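Local coordinates for protein 3-dehydroquinate dehydratase (Clostridium difficile, PDB 4H3D) that catalyses the cis-dehydration of 3-dehydroquinate to 3-dehydroshikimate through an imine intermediate with the enzyme, the third step of the chorismate pathway, at residues P20-P25 / A226-A231; I48-V53 / P80-F85; V68-R73 / T111-L116. One frame throughout, in Å; residues are numbered along the deposited sequence. Where two conformers were deposited one is given.

Contact 1: P20-P25 / A226-A231. With SHL (5-hydroxy-6-methyl-4-oxo-4H-pyran-2-carboxylic acid), chain I.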
loop_
_atom_site.group_PDB
_atom_site.type_symbol
_atom_site.label_atom_id
_atom_site.label_comp_id
_atom_site.label_asym_id
_atom_site.label_seq_id
_atom_site.Cartn_x
_atom_site.Cartn_y
_atom_site.Cartn_z
ATOM N N PRO B 20 3.319 0.948 -12.687
ATOM C CA PRO B 20 2.651 -0.266 -13.124
ATOM C C PRO B 20 1.449 0.062 -13.979
ATOM O O PRO B 20 0.805 1.091 -13.768
ATOM C CB PRO B 20 2.177 -0.896 -11.816
ATOM C CG PRO B 20 3.137 -0.404 -10.805
ATOM C CD PRO B 20 3.578 0.939 -11.241
ATOM N N LYS B 21 1.135 -0.818 -14.914
ATOM C CA LYS B 21 -0.002 -0.616 -15.794
ATOM C C LYS B 21 -1.242 -1.221 -15.162
ATOM O O LYS B 21 -1.167 -2.251 -14.479
ATOM C CB LYS B 21 0.274 -1.230 -17.168
ATOM C CG LYS B 21 1.637 -0.798 -17.778
ATOM C CD LYS B 21 1.766 0.710 -17.911
ATOM C CE LYS B 21 3.125 1.107 -18.497
ATOM N NZ LYS B 21 4.248 0.844 -17.522
ATOM N N ILE B 22 -2.377 -0.580 -15.380
ATOM C CA ILE B 22 -3.639 -1.047 -14.824
ATOM C C ILE B 22 -4.453 -1.769 -15.871
ATOM O O ILE B 22 -4.703 -1.228 -16.978
ATOM C CB ILE B 22 -4.498 0.121 -14.302
ATOM C CG1 ILE B 22 -3.772 0.857 -13.187
ATOM C CG2 ILE B 22 -5.852 -0.405 -13.780
ATOM C CD1 ILE B 22 -4.518 2.079 -12.672
ATOM N N CYS B 23 -4.891 -2.973 -15.514
ATOM C CA CYS B 23 -5.717 -3.812 -16.367
ATOM C C CYS B 23 -7.084 -3.976 -15.721
ATOM O O CYS B 23 -7.182 -4.214 -14.504
ATOM C CB CYS B 23 -5.078 -5.193 -16.527
ATOM S SG CYS B 23 -5.938 -6.289 -17.618
ATOM N N VAL B 24 -8.136 -3.847 -16.520
ATOM C CA VAL B 24 -9.499 -3.997 -16.038
ATOM C C VAL B 24 -10.213 -5.059 -16.866
ATOM O O VAL B 24 -10.180 -5.002 -18.094
ATOM C CB VAL B 24 -10.269 -2.674 -16.166
ATOM C CG1 VAL B 24 -11.654 -2.816 -15.575
ATOM C CG2 VAL B 24 -9.495 -1.538 -15.488
ATOM N N PRO B 25 -10.852 -6.048 -16.201
ATOM C CA PRO B 25 -11.569 -7.068 -16.947
ATOM C C PRO B 25 -12.998 -6.732 -17.350
ATOM O O PRO B 25 -13.686 -5.947 -16.683
ATOM C CB PRO B 25 -11.606 -8.270 -15.977
ATOM C CG PRO B 25 -11.442 -7.716 -14.662
ATOM C CD PRO B 25 -10.681 -6.421 -14.788
ATOM N N ALA B 226 4.568 -5.625 -12.432
ATOM C CA ALA B 226 4.464 -4.724 -13.596
ATOM C C ALA B 226 3.057 -4.374 -14.026
ATOM O O ALA B 226 2.858 -3.388 -14.742
ATOM C CB ALA B 226 5.231 -5.325 -14.796
ATOM N N LEU B 227 2.085 -5.167 -13.582
ATOM C CA LEU B 227 0.684 -4.997 -13.968
ATOM C C LEU B 227 -0.215 -5.237 -12.741
ATOM O O LEU B 227 0.009 -6.188 -11.980
ATOM C CB LEU B 227 0.352 -6.009 -15.071
ATOM C CG LEU B 227 -0.952 -5.854 -15.835
ATOM C CD1 LEU B 227 -0.947 -4.536 -16.561
ATOM C CD2 LEU B 227 -1.156 -6.974 -16.808
ATOM N N THR B 228 -1.219 -4.382 -12.548
ATOM C CA THR B 228 -2.119 -4.508 -11.430
ATOM C C THR B 228 -3.549 -4.469 -11.986
ATOM O O THR B 228 -3.821 -3.793 -12.977
ATOM C CB THR B 228 -1.866 -3.442 -10.357
ATOM O OG1 THR B 228 -2.757 -3.655 -9.256
ATOM C CG2 THR B 228 -2.038 -2.040 -10.920
ATOM N N PHE B 229 -4.439 -5.230 -11.365
ATOM C CA PHE B 229 -5.805 -5.366 -11.849
ATOM C C PHE B 229 -6.823 -4.618 -10.989
ATOM O O PHE B 229 -6.883 -4.789 -9.772
ATOM C CB PHE B 229 -6.170 -6.855 -11.929
ATOM C CG PHE B 229 -5.402 -7.611 -12.990
ATOM C CD1 PHE B 229 -4.069 -7.935 -12.806
ATOM C CD2 PHE B 229 -6.015 -7.997 -14.165
ATOM C CE1 PHE B 229 -3.359 -8.634 -13.799
ATOM C CE2 PHE B 229 -5.310 -8.696 -15.150
ATOM C CZ PHE B 229 -3.984 -9.007 -14.957
ATOM N N GLY B 230 -7.623 -3.789 -11.637
ATOM C CA GLY B 230 -8.668 -3.022 -10.958
ATOM C C GLY B 230 -10.031 -3.553 -11.384
ATOM O O GLY B 230 -10.152 -4.213 -12.410
ATOM N N ALA B 231 -11.051 -3.289 -10.585
ATOM C CA ALA B 231 -12.397 -3.727 -10.912
ATOM C C ALA B 231 -13.091 -2.613 -11.698
ATOM O O ALA B 231 -12.820 -1.424 -11.474
ATOM C CB ALA B 231 -13.168 -4.048 -9.635
HETATM O OAD SHL I . -7.478 -9.105 -9.673
HETATM C CAH SHL I . -7.639 -10.279 -9.253
HETATM O OAA SHL I . -8.266 -10.504 -8.186
HETATM C CAK SHL I . -7.088 -11.372 -10.028
HETATM O OAG SHL I . -6.375 -11.057 -11.233
HETATM C CAF SHL I . -6.004 -12.106 -12.099
HETATM C CAL SHL I . -5.454 -11.793 -13.298
HETATM C CAJ SHL I . -6.316 -13.364 -11.720
HETATM O OAC SHL I . -6.006 -14.380 -12.521
HETATM C CAI SHL I . -6.936 -13.619 -10.529
HETATM C CAE SHL I . -7.311 -12.644 -9.693
HETATM O OAB SHL I . -7.189 -14.869 -10.172
HETATM O O HOH W 1 4.693 -1.873 -16.081
#

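Contact 2: I48-V53 / P80-F85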
loop_
_atom_site.group_PDB
_atom_site.type_symbol
_atom_site.label_atom_id
_atom_site.label_comp_id
_atom_site.label_asym_id
_atom_site.label_seq_id
_atom_site.Cartn_x
_atom_site.Cartn_y
_atom_site.Cartn_z
ATOM N N ILE B 48 -4.817 -1.403 -19.996
ATOM C CA ILE B 48 -5.115 -2.640 -20.696
ATOM C C ILE B 48 -6.494 -3.121 -20.301
ATOM O O ILE B 48 -6.913 -2.960 -19.147
ATOM C CB ILE B 48 -4.096 -3.745 -20.284
ATOM C CG1 ILE B 48 -2.664 -3.316 -20.626
ATOM C CG2 ILE B 48 -4.438 -5.106 -20.929
ATOM C CD1 ILE B 48 -1.595 -4.263 -20.091
ATOM N N ILE B 49 -7.196 -3.702 -21.260
ATOM C CA ILE B 49 -8.492 -4.293 -21.025
ATOM C C ILE B 49 -8.343 -5.813 -21.185
ATOM O O ILE B 49 -7.706 -6.271 -22.120
ATOM C CB ILE B 49 -9.546 -3.768 -22.005
ATOM C CG1 ILE B 49 -9.857 -2.301 -21.693
ATOM C CG2 ILE B 49 -10.815 -4.606 -21.913
ATOM C CD1 ILE B 49 -10.823 -1.616 -22.689
ATOM N N GLU B 50 -8.888 -6.566 -20.230
ATOM C CA GLU B 50 -8.864 -8.022 -20.273
ATOM C C GLU B 50 -10.256 -8.525 -20.562
ATOM O O GLU B 50 -11.197 -8.138 -19.894
ATOM C CB GLU B 50 -8.405 -8.608 -18.922
ATOM C CG GLU B 50 -8.527 -10.150 -18.831
ATOM C CD GLU B 50 -8.118 -10.715 -17.455
ATOM O OE1 GLU B 50 -8.575 -10.175 -16.423
ATOM O OE2 GLU B 50 -7.344 -11.696 -17.420
ATOM N N TRP B 51 -10.404 -9.371 -21.570
ATOM C CA TRP B 51 -11.685 -10.013 -21.805
ATOM C C TRP B 51 -11.643 -11.395 -21.182
ATOM O O TRP B 51 -10.895 -12.280 -21.640
ATOM C CB TRP B 51 -12.039 -10.081 -23.293
ATOM C CG TRP B 51 -13.362 -10.732 -23.554
ATOM C CD1 TRP B 51 -14.427 -10.797 -22.694
ATOM C CD2 TRP B 51 -13.811 -11.342 -24.785
ATOM N NE1 TRP B 51 -15.485 -11.454 -23.293
ATOM C CE2 TRP B 51 -15.140 -11.780 -24.577
ATOM C CE3 TRP B 51 -13.222 -11.561 -26.027
ATOM C CZ2 TRP B 51 -15.871 -12.431 -25.558
ATOM C CZ3 TRP B 51 -13.961 -12.210 -27.002
ATOM C CH2 TRP B 51 -15.265 -12.642 -26.757
ATOM N N ARG B 52 -12.424 -11.564 -20.100
ATOM C CA ARG B 52 -12.565 -12.836 -19.405
ATOM C C ARG B 52 -13.648 -13.578 -20.132
ATOM O O ARG B 52 -14.804 -13.551 -19.736
ATOM C CB ARG B 52 -12.954 -12.639 -17.932
ATOM C CG ARG B 52 -11.779 -12.336 -16.998
ATOM C CD ARG B 52 -10.969 -13.575 -16.746
ATOM N NE ARG B 52 -11.818 -14.641 -16.194
ATOM C CZ ARG B 52 -12.072 -14.808 -14.897
ATOM N NH1 ARG B 52 -11.534 -13.986 -13.998
ATOM N NH2 ARG B 52 -12.864 -15.805 -14.492
ATOM N N VAL B 53 -13.234 -14.259 -21.199
ATOM C CA VAL B 53 -14.135 -14.938 -22.118
ATOM C C VAL B 53 -14.838 -16.158 -21.503
ATOM O O VAL B 53 -15.876 -16.586 -21.999
ATOM C CB VAL B 53 -13.373 -15.320 -23.407
ATOM C CG1 VAL B 53 -12.425 -16.484 -23.148
ATOM C CG2 VAL B 53 -14.340 -15.646 -24.552
ATOM N N PRO B 80 -4.597 -1.819 -25.577
ATOM C CA PRO B 80 -4.181 -3.225 -25.586
ATOM C C PRO B 80 -5.265 -4.152 -25.018
ATOM O O PRO B 80 -5.884 -3.828 -24.007
ATOM C CB PRO B 80 -2.947 -3.235 -24.689
ATOM C CG PRO B 80 -2.364 -1.831 -24.817
ATOM C CD PRO B 80 -3.525 -0.910 -25.131
ATOM N N LEU B 81 -5.491 -5.283 -25.680
ATOM C CA LEU B 81 -6.503 -6.236 -25.254
ATOM C C LEU B 81 -5.869 -7.565 -24.882
ATOM O O LEU B 81 -5.138 -8.176 -25.695
ATOM C CB LEU B 81 -7.529 -6.457 -26.374
ATOM C CG LEU B 81 -8.666 -7.438 -26.109
ATOM C CD1 LEU B 81 -9.530 -6.969 -24.964
ATOM C CD2 LEU B 81 -9.522 -7.604 -27.389
ATOM N N LEU B 82 -6.147 -8.000 -23.657
ATOM C CA LEU B 82 -5.708 -9.309 -23.132
ATOM C C LEU B 82 -6.882 -10.284 -23.218
ATOM O O LEU B 82 -7.975 -9.974 -22.753
ATOM C CB LEU B 82 -5.275 -9.162 -21.665
ATOM C CG LEU B 82 -5.123 -10.452 -20.819
ATOM C CD1 LEU B 82 -4.086 -11.421 -21.438
ATOM C CD2 LEU B 82 -4.772 -10.094 -19.352
ATOM N N PHE B 83 -6.653 -11.453 -23.816
ATOM C CA PHE B 83 -7.681 -12.490 -23.960
ATOM C C PHE B 83 -7.378 -13.565 -22.939
ATOM O O PHE B 83 -6.286 -14.113 -22.936
ATOM C CB PHE B 83 -7.633 -13.072 -25.365
ATOM C CG PHE B 83 -8.685 -14.097 -25.635
ATOM C CD1 PHE B 83 -9.973 -13.717 -25.893
ATOM C CD2 PHE B 83 -8.374 -15.447 -25.659
ATOM C CE1 PHE B 83 -10.972 -14.669 -26.162
ATOM C CE2 PHE B 83 -9.364 -16.399 -25.937
ATOM C CZ PHE B 83 -10.659 -15.996 -26.191
ATOM N N THR B 84 -8.340 -13.847 -22.057
ATOM C CA THR B 84 -8.154 -14.824 -20.983
ATOM C C THR B 84 -9.343 -15.767 -20.811
ATOM O O THR B 84 -10.437 -15.330 -20.470
ATOM C CB THR B 84 -7.951 -14.129 -19.581
ATOM O OG1 THR B 84 -6.808 -13.250 -19.617
ATOM C CG2 THR B 84 -7.736 -15.199 -18.458
ATOM N N PHE B 85 -9.127 -17.062 -21.044
ATOM C CA PHE B 85 -10.123 -18.070 -20.659
ATOM C C PHE B 85 -9.570 -18.669 -19.369
ATOM O O PHE B 85 -8.573 -19.396 -19.397
ATOM C CB PHE B 85 -10.330 -19.189 -21.694
ATOM C CG PHE B 85 -11.420 -20.179 -21.285
ATOM C CD1 PHE B 85 -11.177 -21.155 -20.339
ATOM C CD2 PHE B 85 -12.692 -20.076 -21.810
ATOM C CE1 PHE B 85 -12.193 -22.024 -19.938
ATOM C CE2 PHE B 85 -13.689 -20.936 -21.422
ATOM C CZ PHE B 85 -13.441 -21.904 -20.489
#

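Contact 3: V68-R73 / T111-L116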
loop_
_atom_site.group_PDB
_atom_site.type_symbol
_atom_site.label_atom_id
_atom_site.label_comp_id
_atom_site.label_asym_id
_atom_site.label_seq_id
_atom_site.Cartn_x
_atom_site.Cartn_y
_atom_site.Cartn_z
ATOM N N VAL B 68 -17.887 -11.176 -31.228
ATOM C CA VAL B 68 -17.763 -10.239 -30.105
ATOM C C VAL B 68 -16.416 -9.526 -30.174
ATOM O O VAL B 68 -16.331 -8.303 -30.030
ATOM C CB VAL B 68 -17.916 -10.946 -28.744
ATOM C CG1 VAL B 68 -17.650 -9.970 -27.603
ATOM C CG2 VAL B 68 -19.294 -11.548 -28.624
ATOM N N LEU B 69 -15.373 -10.288 -30.437
ATOM C CA LEU B 69 -14.028 -9.730 -30.534
ATOM C C LEU B 69 -13.952 -8.606 -31.583
ATOM O O LEU B 69 -13.325 -7.566 -31.321
ATOM C CB LEU B 69 -13.045 -10.827 -30.873
ATOM C CG LEU B 69 -11.573 -10.463 -30.886
ATOM C CD1 LEU B 69 -11.164 -9.879 -29.536
ATOM C CD2 LEU B 69 -10.741 -11.703 -31.251
ATOM N N TYR B 70 -14.591 -8.822 -32.750
ATOM C CA TYR B 70 -14.633 -7.808 -33.831
ATOM C C TYR B 70 -15.217 -6.518 -33.326
ATOM O O TYR B 70 -14.641 -5.451 -33.515
ATOM C CB TYR B 70 -15.557 -8.185 -35.017
ATOM C CG TYR B 70 -15.416 -9.520 -35.686
ATOM C CD1 TYR B 70 -14.221 -10.236 -35.667
ATOM C CD2 TYR B 70 -16.490 -10.018 -36.471
ATOM C CE1 TYR B 70 -14.123 -11.468 -36.335
ATOM C CE2 TYR B 70 -16.401 -11.211 -37.140
ATOM C CZ TYR B 70 -15.224 -11.943 -37.079
ATOM O OH TYR B 70 -15.160 -13.131 -37.756
ATOM N N GLU B 71 -16.405 -6.617 -32.737
ATOM C CA GLU B 71 -17.093 -5.448 -32.221
ATOM C C GLU B 71 -16.321 -4.772 -31.106
ATOM O O GLU B 71 -16.145 -3.569 -31.111
ATOM C CB GLU B 71 -18.488 -5.804 -31.731
ATOM C CG GLU B 71 -19.427 -6.166 -32.840
ATOM C CD GLU B 71 -20.885 -6.078 -32.432
ATOM O OE1 GLU B 71 -21.196 -5.285 -31.506
ATOM O OE2 GLU B 71 -21.717 -6.775 -33.055
ATOM N N LEU B 72 -15.867 -5.570 -30.152
ATOM C CA LEU B 72 -15.108 -5.070 -29.036
ATOM C C LEU B 72 -13.900 -4.270 -29.541
ATOM O O LEU B 72 -13.658 -3.144 -29.101
ATOM C CB LEU B 72 -14.662 -6.253 -28.172
ATOM C CG LEU B 72 -13.875 -6.002 -26.892
ATOM C CD1 LEU B 72 -14.623 -5.073 -25.959
ATOM C CD2 LEU B 72 -13.605 -7.360 -26.206
ATOM N N ARG B 73 -13.173 -4.845 -30.501
ATOM C CA ARG B 73 -11.974 -4.215 -31.040
ATOM C C ARG B 73 -12.323 -2.838 -31.593
ATOM O O ARG B 73 -11.595 -1.860 -31.356
ATOM C CB ARG B 73 -11.399 -5.027 -32.201
ATOM C CG ARG B 73 -9.951 -5.322 -32.116
ATOM C CD ARG B 73 -9.082 -4.217 -31.508
ATOM N NE ARG B 73 -8.017 -4.885 -30.783
ATOM C CZ ARG B 73 -7.205 -4.326 -29.893
ATOM N NH1 ARG B 73 -7.286 -3.037 -29.575
ATOM N NH2 ARG B 73 -6.301 -5.084 -29.321
ATOM N N THR B 111 -6.417 -14.188 -35.150
ATOM C CA THR B 111 -7.198 -13.061 -35.693
ATOM C C THR B 111 -6.397 -11.782 -35.828
ATOM O O THR B 111 -6.722 -10.943 -36.644
ATOM C CB THR B 111 -8.420 -12.711 -34.816
ATOM O OG1 THR B 111 -7.977 -12.252 -33.532
ATOM C CG2 THR B 111 -9.345 -13.905 -34.665
ATOM N N GLY B 112 -5.346 -11.638 -35.027
ATOM C CA GLY B 112 -4.573 -10.413 -35.005
ATOM C C GLY B 112 -5.285 -9.331 -34.182
ATOM O O GLY B 112 -4.803 -8.212 -34.084
ATOM N N LEU B 113 -6.416 -9.680 -33.565
ATOM C CA LEU B 113 -7.203 -8.717 -32.783
ATOM C C LEU B 113 -6.833 -8.640 -31.295
ATOM O O LEU B 113 -7.259 -7.702 -30.615
ATOM C CB LEU B 113 -8.704 -9.021 -32.919
ATOM C CG LEU B 113 -9.257 -9.009 -34.347
ATOM C CD1 LEU B 113 -10.767 -9.249 -34.344
ATOM C CD2 LEU B 113 -8.932 -7.689 -35.044
ATOM N N VAL B 114 -6.073 -9.615 -30.780
ATOM C CA VAL B 114 -5.642 -9.588 -29.359
ATOM C C VAL B 114 -4.147 -9.333 -29.248
ATOM O O VAL B 114 -3.354 -9.826 -30.056
ATOM C CB VAL B 114 -6.030 -10.888 -28.582
ATOM C CG1 VAL B 114 -7.559 -11.076 -28.587
ATOM C CG2 VAL B 114 -5.344 -12.109 -29.145
ATOM N N ASP B 115 -3.767 -8.567 -28.239
ATOM C CA ASP B 115 -2.381 -8.171 -28.031
ATOM C C ASP B 115 -1.644 -9.107 -27.084
ATOM O O ASP B 115 -0.415 -9.265 -27.196
ATOM C CB ASP B 115 -2.360 -6.746 -27.514
ATOM C CG ASP B 115 -3.000 -5.804 -28.478
ATOM O OD1 ASP B 115 -2.434 -5.625 -29.574
ATOM O OD2 ASP B 115 -4.075 -5.259 -28.166
ATOM N N LEU B 116 -2.396 -9.689 -26.144
ATOM C CA LEU B 116 -1.885 -10.676 -25.188
ATOM C C LEU B 116 -2.925 -11.754 -24.944
ATOM O O LEU B 116 -4.122 -11.528 -25.113
ATOM C CB LEU B 116 -1.589 -10.062 -23.804
ATOM C CG LEU B 116 -0.884 -8.719 -23.693
ATOM C CD1 LEU B 116 -1.907 -7.575 -23.683
ATOM C CD2 LEU B 116 -0.061 -8.663 -22.427
#

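Contact 1: P20-P25 / A226-A231
Ala226 meets Lys21 through its backbone: its O accepts from Lys21 N at 3.1 Å and also accepts a hydrogen bond from a water that Lys21 NZ donates to. The lysine chain, bent at two of its torsions, brings NZ there, and Glu17 O is a further acceptor for it. Leu227 faces the same way as Cys23, but it was modelled in two conformers, so the details of its packing are doubtful. Thr228 is held by both its backbone N-H and its C=O: its N donates to Lys21 O at 2.9 Å, and its O accepts from Cys23 N. On the sheet face turned to helix 243-256, its CG2 lies beside Ile22 CG1 (4.1 Å). Its hydroxyl stands anti to the backbone N (chi1 -178°) and bonds to Arg217 O, so a beta-branched residue offers both a methyl and a polar group in a buried place. Phe229 lies on the other face, inside the barrel. Cys23 CB sits 4.0 Å from the ring centroid, over one face, while Cys23 SG approaches obliquely, 3.5 Å from Phe229 CE2. Over the opposite face lies the methyl CAL of the bound pyran acid, 3.6 Å from Phe229 CZ. Gly230 N closes the ladder by donating to Cys23 O. The next rung fails because Pro25 has no N-H; its CD instead approaches Gly230 O (3.3 Å). The chemistry is thus two-sided: parallel backbone bonds join the first and last strands and close the TIM barrel, while the small cysteine backs an aromatic wall of the ligand pocket.

Contact 2: I48-V53 / P80-F85
Phe83 turns a ring edge toward the six-membered ring of Trp51 in an offset edge-to-face pair, with the Trp51 and Phe83 centroids 5.8 Å apart and the planes at 72°. Trp51 CE3 lies at the Phe83 edge, in its plane. One face of the indole carries Val53 CG2, offset toward the rim. Val53 CG1 reaches Phe83 CZ obliquely at 3.6 Å and also lies at the edge of the Phe85 ring, so this branched residue wedges between three aromatic groups. Both Trp51 and Phe83 have CG anti to the backbone N, which sends the two rings off the same sheet face side by side. Ile49 and Leu81 continue that apolar face, which helix 62-76 packs against through Val68 and Leu69.

The other face, lined by Glu50, Leu82, Arg52 and Thr84, is mixed. Glu50 reaches along Leu82, and its OE2 accepts from Thr84 OG1 at 2.7 Å through the anti lone pair, away from the other oxygen. Leu82 CD2 lies 3.6 Å from Glu50 OE2, so an apolar methyl flanks the carboxylate oxygen that the threonine hydroxyl binds. Arg52 CD rests against Thr84 CG2 (4.0 Å), while its NE forms a salt bridge with Asp54. Five backbone bonds join the strands. The last, Val53 N to Thr84 O, is bent to 137°, where the chain makes an inverse gamma turn centred on Arg52.

Two neighbouring parallel strands linked through helix 62-76 make a beta-alpha-beta unit of the TIM barrel, and Glu50, Trp51 and Arg52 in the C-terminal half of the first strand belong to the 3-dehydroquinate binding site.

Contact 3: V68-R73 / T111-L116
Leu69 of helix 62-76 is the apolar anchor against the loop 111-116. Its CG meets Leu113 CD1 at 3.8 Å, and its CD1 meets Val114 CG1, the two side chains crossing at about a right angle. At the end of Leu69, CD2 comes tip to tip with Thr111 OG1 (3.6 Å), a hydroxyl already engaged with Ile108 O and, in an ST turn, with Leu113 N. Gly112, with its positive phi of 79°, lets the chain leave helix 98-110 and drop Leu113 onto helix 62-76.

The outer side is looser: Tyr70 is exposed and offers only a ring edge, where CD1 touches Leu113 CD1 at 3.8 Å.

Polar bonding gathers at Arg73, whose long chain slides past Leu113 in the opposite direction. Arg73 NE (2.9 Å) and NH2 (3.1 Å) both bond Leu113 O, side-on and nearly in the guanidinium plane. Arg73 NH2 also forms a salt bridge with Asp115 OD2, modelled doubtfully short and weak as a hydrogen bond; the guanidinium and carboxylate planes stand 78° apart. Asp115 also binds Lys11 and Leu81 N, and Arg73 NH1 the carbonyls of His77 and Ile79. This network ties helix, loop and strand together, and Arg73's positive charge would probably polarise the Leu113 carbonyl.

Contacts 1 and 2 are buried in the barrel wall and share one sheet: strands 21-26 and 48-52 are neighbours, linked by Val24 O to Glu50 N and Ile22 O to Ile48 N. Both depend on parallel backbone bonding, with side chains alternating between the barrel interior and the surrounding helices; both also bring residues to the active site. Contact 3 lies farther out, its centre about 16 Å from the centre of the chain, and is only partly buried; lacking a strand ladder, it relies on leucine packing and a charged arginine. It meets contact 2 at strand 81-84, where Phe83 N bonds Leu116 O, whereas contacts 1 and 3 do not touch.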